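Local coordinates for CENP-V/GFA domain-containing protein (Rhodobacter sphaeroides 2.4.1, PDB 3FAC) that is of unknown function but belongs to the zinc-binding Gfa family, whose members are generally assigned carbon-sulfur lyase activity, which it may share, at residues 12-20 with 87-95. Residues are numbered along the deposited sequence; the frame is centred on the assembly and turned at random.
Sequences IEVELLNGF and EYGVNVAIL
Ile12 and Val14, on one strand, meet Val90, Ile94 and Leu95, on and just beyond another, through apolar side chains alone; no hydrogen bond crosses between residues 12-20 and 87-95. Ile12 extends its CD1 methyl tip to tip toward Val90 CG1, at 4.1 Å, and the same methyl lies 3.6 Å from CD1 of Ile94; the Ile12 and Ile94 side chains cross at about a right angle. Val14 divides its two branches: CG1, held between the backbone N and the carbonyl carbon (chi1 61°), meets Leu95 CD2 at 4.1 Å, whereas CG2 lies alongside Val90 CG2, 4.3 Å away.

The ring of Phe20 adds an aliphatic-aromatic contact beyond the strand. Leu95 CD1 abuts the edge of the Phe20 ring close to its plane, 3.5 Å from CE1, and Val92 CG1 borders the same edge more loosely. Leu16 CD1 sits over one face of this ring near its rim, 3.6 Å above the plane, and lies 4.3 Å from Leu95 CD1. At the more exposed end, Leu17 CD2 brushes the carboxylate of Glu87.

Polar bonds shape the turn that presents Ile94 and Leu95. Asn91 OD1 accepts from Ala93 N in an Asx turn, with an N-H...O angle of 136°; Asn91 ND2 is tied to Tyr76 O.

The contact packs strand 11-14, central in a three-stranded antiparallel sheet, against strand 87-91 of a five-stranded one, joining the two sheets of the Gfa domain, of the beta-tent clan. Leu46 of strand 46-50 touches both Val14 and Val90, while Ala41 of strand 38-42 also packs on Val14, extending this buried core.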
loop_
_atom_site.group_PDB
_atom_site.type_symbol
_atom_site.label_atom_id
_atom_site.label_comp_id
_atom_site.label_asym_id
_atom_site.label_seq_id
_atom_site.Cartn_x
_atom_site.Cartn_y
_atom_site.Cartn_z
ATOM N N ILE A 12 -9.638 -4.117 -0.426
ATOM C CA ILE A 12 -8.841 -5.076 0.313
ATOM C C ILE A 12 -9.359 -5.193 1.743
ATOM O O ILE A 12 -10.195 -4.401 2.185
ATOM C CB ILE A 12 -7.353 -4.668 0.346
ATOM C CG1 ILE A 12 -7.198 -3.289 0.985
ATOM C CG2 ILE A 12 -6.785 -4.661 -1.064
ATOM C CD1 ILE A 12 -5.755 -2.883 1.213
ATOM N N GLU A 13 -8.861 -6.202 2.449
ATOM C CA GLU A 13 -9.227 -6.461 3.837
ATOM C C GLU A 13 -7.884 -6.725 4.506
ATOM O O GLU A 13 -7.324 -7.811 4.363
ATOM C CB GLU A 13 -10.116 -7.705 3.911
ATOM C CG GLU A 13 -11.166 -7.683 5.010
ATOM C CD GLU A 13 -10.596 -7.922 6.390
ATOM O OE1 GLU A 13 -9.701 -7.158 6.813
ATOM O OE2 GLU A 13 -11.052 -8.878 7.057
ATOM N N VAL A 14 -7.358 -5.737 5.224
ATOM C CA VAL A 14 -6.049 -5.903 5.851
ATOM C C VAL A 14 -5.943 -5.567 7.336
ATOM O O VAL A 14 -6.618 -4.671 7.841
ATOM C CB VAL A 14 -4.979 -5.080 5.086
ATOM C CG1 VAL A 14 -5.326 -3.606 5.127
ATOM C CG2 VAL A 14 -3.606 -5.321 5.678
ATOM N N GLU A 15 -5.082 -6.309 8.026
ATOM C CA GLU A 15 -4.825 -6.108 9.446
ATOM C C GLU A 15 -3.398 -5.588 9.555
ATOM O O GLU A 15 -2.455 -6.273 9.152
ATOM C CB GLU A 15 -4.941 -7.428 10.210
ATOM C CG GLU A 15 -6.316 -8.076 10.164
ATOM C CD GLU A 15 -7.397 -7.207 10.781
ATOM O OE1 GLU A 15 -7.191 -6.729 11.918
ATOM O OE2 GLU A 15 -8.451 -7.008 10.134
ATOM N N LEU A 16 -3.239 -4.382 10.088
ATOM C CA LEU A 16 -1.916 -3.784 10.225
ATOM C C LEU A 16 -1.096 -4.451 11.313
ATOM O O LEU A 16 -1.593 -4.717 12.404
ATOM C CB LEU A 16 -2.035 -2.291 10.533
ATOM C CG LEU A 16 -2.825 -1.452 9.530
ATOM C CD1 LEU A 16 -2.851 -0.009 10.005
ATOM C CD2 LEU A 16 -2.196 -1.562 8.147
ATOM N N LEU A 17 0.171 -4.709 11.011
ATOM C CA LEU A 17 1.070 -5.338 11.964
ATOM C C LEU A 17 1.187 -4.533 13.249
ATOM O O LEU A 17 0.879 -5.030 14.330
ATOM C CB LEU A 17 2.461 -5.504 11.352
ATOM C CG LEU A 17 3.541 -6.018 12.308
ATOM C CD1 LEU A 17 3.169 -7.405 12.817
ATOM C CD2 LEU A 17 4.881 -6.052 11.591
ATOM N N ASN A 18 1.639 -3.290 13.131
ATOM C CA ASN A 18 1.810 -2.437 14.298
ATOM C C ASN A 18 1.162 -1.077 14.085
ATOM O O ASN A 18 1.815 -0.040 14.190
ATOM C CB ASN A 18 3.302 -2.265 14.601
ATOM C CG ASN A 18 3.554 -1.656 15.969
ATOM O OD1 ASN A 18 3.103 -2.186 16.985
ATOM N ND2 ASN A 18 4.282 -0.544 16.002
ATOM N N GLY A 19 -0.130 -1.094 13.782
ATOM C CA GLY A 19 -0.861 0.138 13.558
ATOM C C GLY A 19 -0.171 1.110 12.624
ATOM O O GLY A 19 0.507 0.714 11.674
ATOM N N PHE A 20 -0.346 2.395 12.908
ATOM C CA PHE A 20 0.237 3.467 12.108
ATOM C C PHE A 20 1.504 3.989 12.766
ATOM O O PHE A 20 2.187 4.855 12.223
ATOM C CB PHE A 20 -0.773 4.604 11.974
ATOM C CG PHE A 20 -2.103 4.163 11.441
ATOM C CD1 PHE A 20 -2.302 4.003 10.075
ATOM C CD2 PHE A 20 -3.147 3.876 12.310
ATOM C CE1 PHE A 20 -3.522 3.563 9.580
ATOM C CE2 PHE A 20 -4.372 3.435 11.826
ATOM C CZ PHE A 20 -4.560 3.279 10.456
ATOM N N GLU A 87 5.921 -9.403 4.050
ATOM C CA GLU A 87 5.182 -8.206 4.427
ATOM C C GLU A 87 4.574 -7.505 3.221
ATOM O O GLU A 87 4.943 -7.757 2.075
ATOM C CB GLU A 87 6.088 -7.203 5.152
ATOM C CG GLU A 87 6.657 -7.672 6.472
ATOM C CD GLU A 87 7.406 -6.568 7.193
ATOM O OE1 GLU A 87 8.223 -5.880 6.546
ATOM O OE2 GLU A 87 7.182 -6.389 8.409
ATOM N N TYR A 88 3.638 -6.613 3.509
ATOM C CA TYR A 88 2.967 -5.828 2.494
ATOM C C TYR A 88 3.071 -4.377 2.931
ATOM O O TYR A 88 3.107 -4.086 4.124
ATOM C CB TYR A 88 1.483 -6.193 2.404
ATOM C CG TYR A 88 1.136 -7.416 1.588
ATOM C CD1 TYR A 88 1.450 -7.491 0.231
ATOM C CD2 TYR A 88 0.422 -8.467 2.155
ATOM C CE1 TYR A 88 1.049 -8.585 -0.542
ATOM C CE2 TYR A 88 0.017 -9.561 1.394
ATOM C CZ TYR A 88 0.331 -9.613 0.049
ATOM O OH TYR A 88 -0.091 -10.687 -0.702
ATOM N N GLY A 89 3.133 -3.474 1.963
ATOM C CA GLY A 89 3.181 -2.060 2.267
ATOM C C GLY A 89 1.833 -1.558 1.803
ATOM O O GLY A 89 1.508 -1.677 0.623
ATOM N N VAL A 90 1.036 -1.013 2.716
ATOM C CA VAL A 90 -0.294 -0.533 2.361
ATOM C C VAL A 90 -0.416 0.984 2.345
ATOM O O VAL A 90 0.167 1.677 3.179
ATOM C CB VAL A 90 -1.362 -1.089 3.331
ATOM C CG1 VAL A 90 -2.752 -0.629 2.906
ATOM C CG2 VAL A 90 -1.300 -2.598 3.361
ATOM N N ASN A 91 -1.186 1.487 1.386
ATOM C CA ASN A 91 -1.431 2.917 1.249
ATOM C C ASN A 91 -2.422 3.313 2.358
ATOM O O ASN A 91 -3.610 2.984 2.281
ATOM C CB ASN A 91 -2.049 3.196 -0.125
ATOM C CG ASN A 91 -2.038 4.670 -0.493
ATOM O OD1 ASN A 91 -2.222 5.541 0.353
ATOM N ND2 ASN A 91 -1.838 4.951 -1.774
ATOM N N VAL A 92 -1.935 4.010 3.383
ATOM C CA VAL A 92 -2.789 4.428 4.499
ATOM C C VAL A 92 -4.010 5.239 4.054
ATOM O O VAL A 92 -5.073 5.161 4.665
ATOM C CB VAL A 92 -1.998 5.281 5.544
ATOM C CG1 VAL A 92 -0.751 4.534 6.005
ATOM C CG2 VAL A 92 -1.627 6.633 4.953
ATOM N N ALA A 93 -3.854 6.011 2.984
ATOM C CA ALA A 93 -4.939 6.843 2.487
ATOM C C ALA A 93 -6.124 6.068 1.920
ATOM O O ALA A 93 -7.207 6.625 1.759
ATOM C CB ALA A 93 -4.409 7.813 1.450
ATOM N N ILE A 94 -5.939 4.793 1.601
ATOM C CA ILE A 94 -7.063 4.022 1.077
ATOM C C ILE A 94 -7.867 3.395 2.223
ATOM O O ILE A 94 -9.013 2.982 2.038
ATOM C CB ILE A 94 -6.611 2.892 0.095
ATOM C CG1 ILE A 94 -5.858 1.792 0.843
ATOM C CG2 ILE A 94 -5.741 3.476 -1.006
ATOM C CD1 ILE A 94 -5.667 0.529 0.016
ATOM N N LEU A 95 -7.260 3.332 3.406
ATOM C CA LEU A 95 -7.914 2.764 4.583
ATOM C C LEU A 95 -9.110 3.618 4.999
ATOM O O LEU A 95 -8.984 4.828 5.192
ATOM C CB LEU A 95 -6.918 2.666 5.746
ATOM C CG LEU A 95 -5.642 1.858 5.484
ATOM C CD1 LEU A 95 -4.773 1.903 6.721
ATOM C CD2 LEU A 95 -5.984 0.416 5.119
#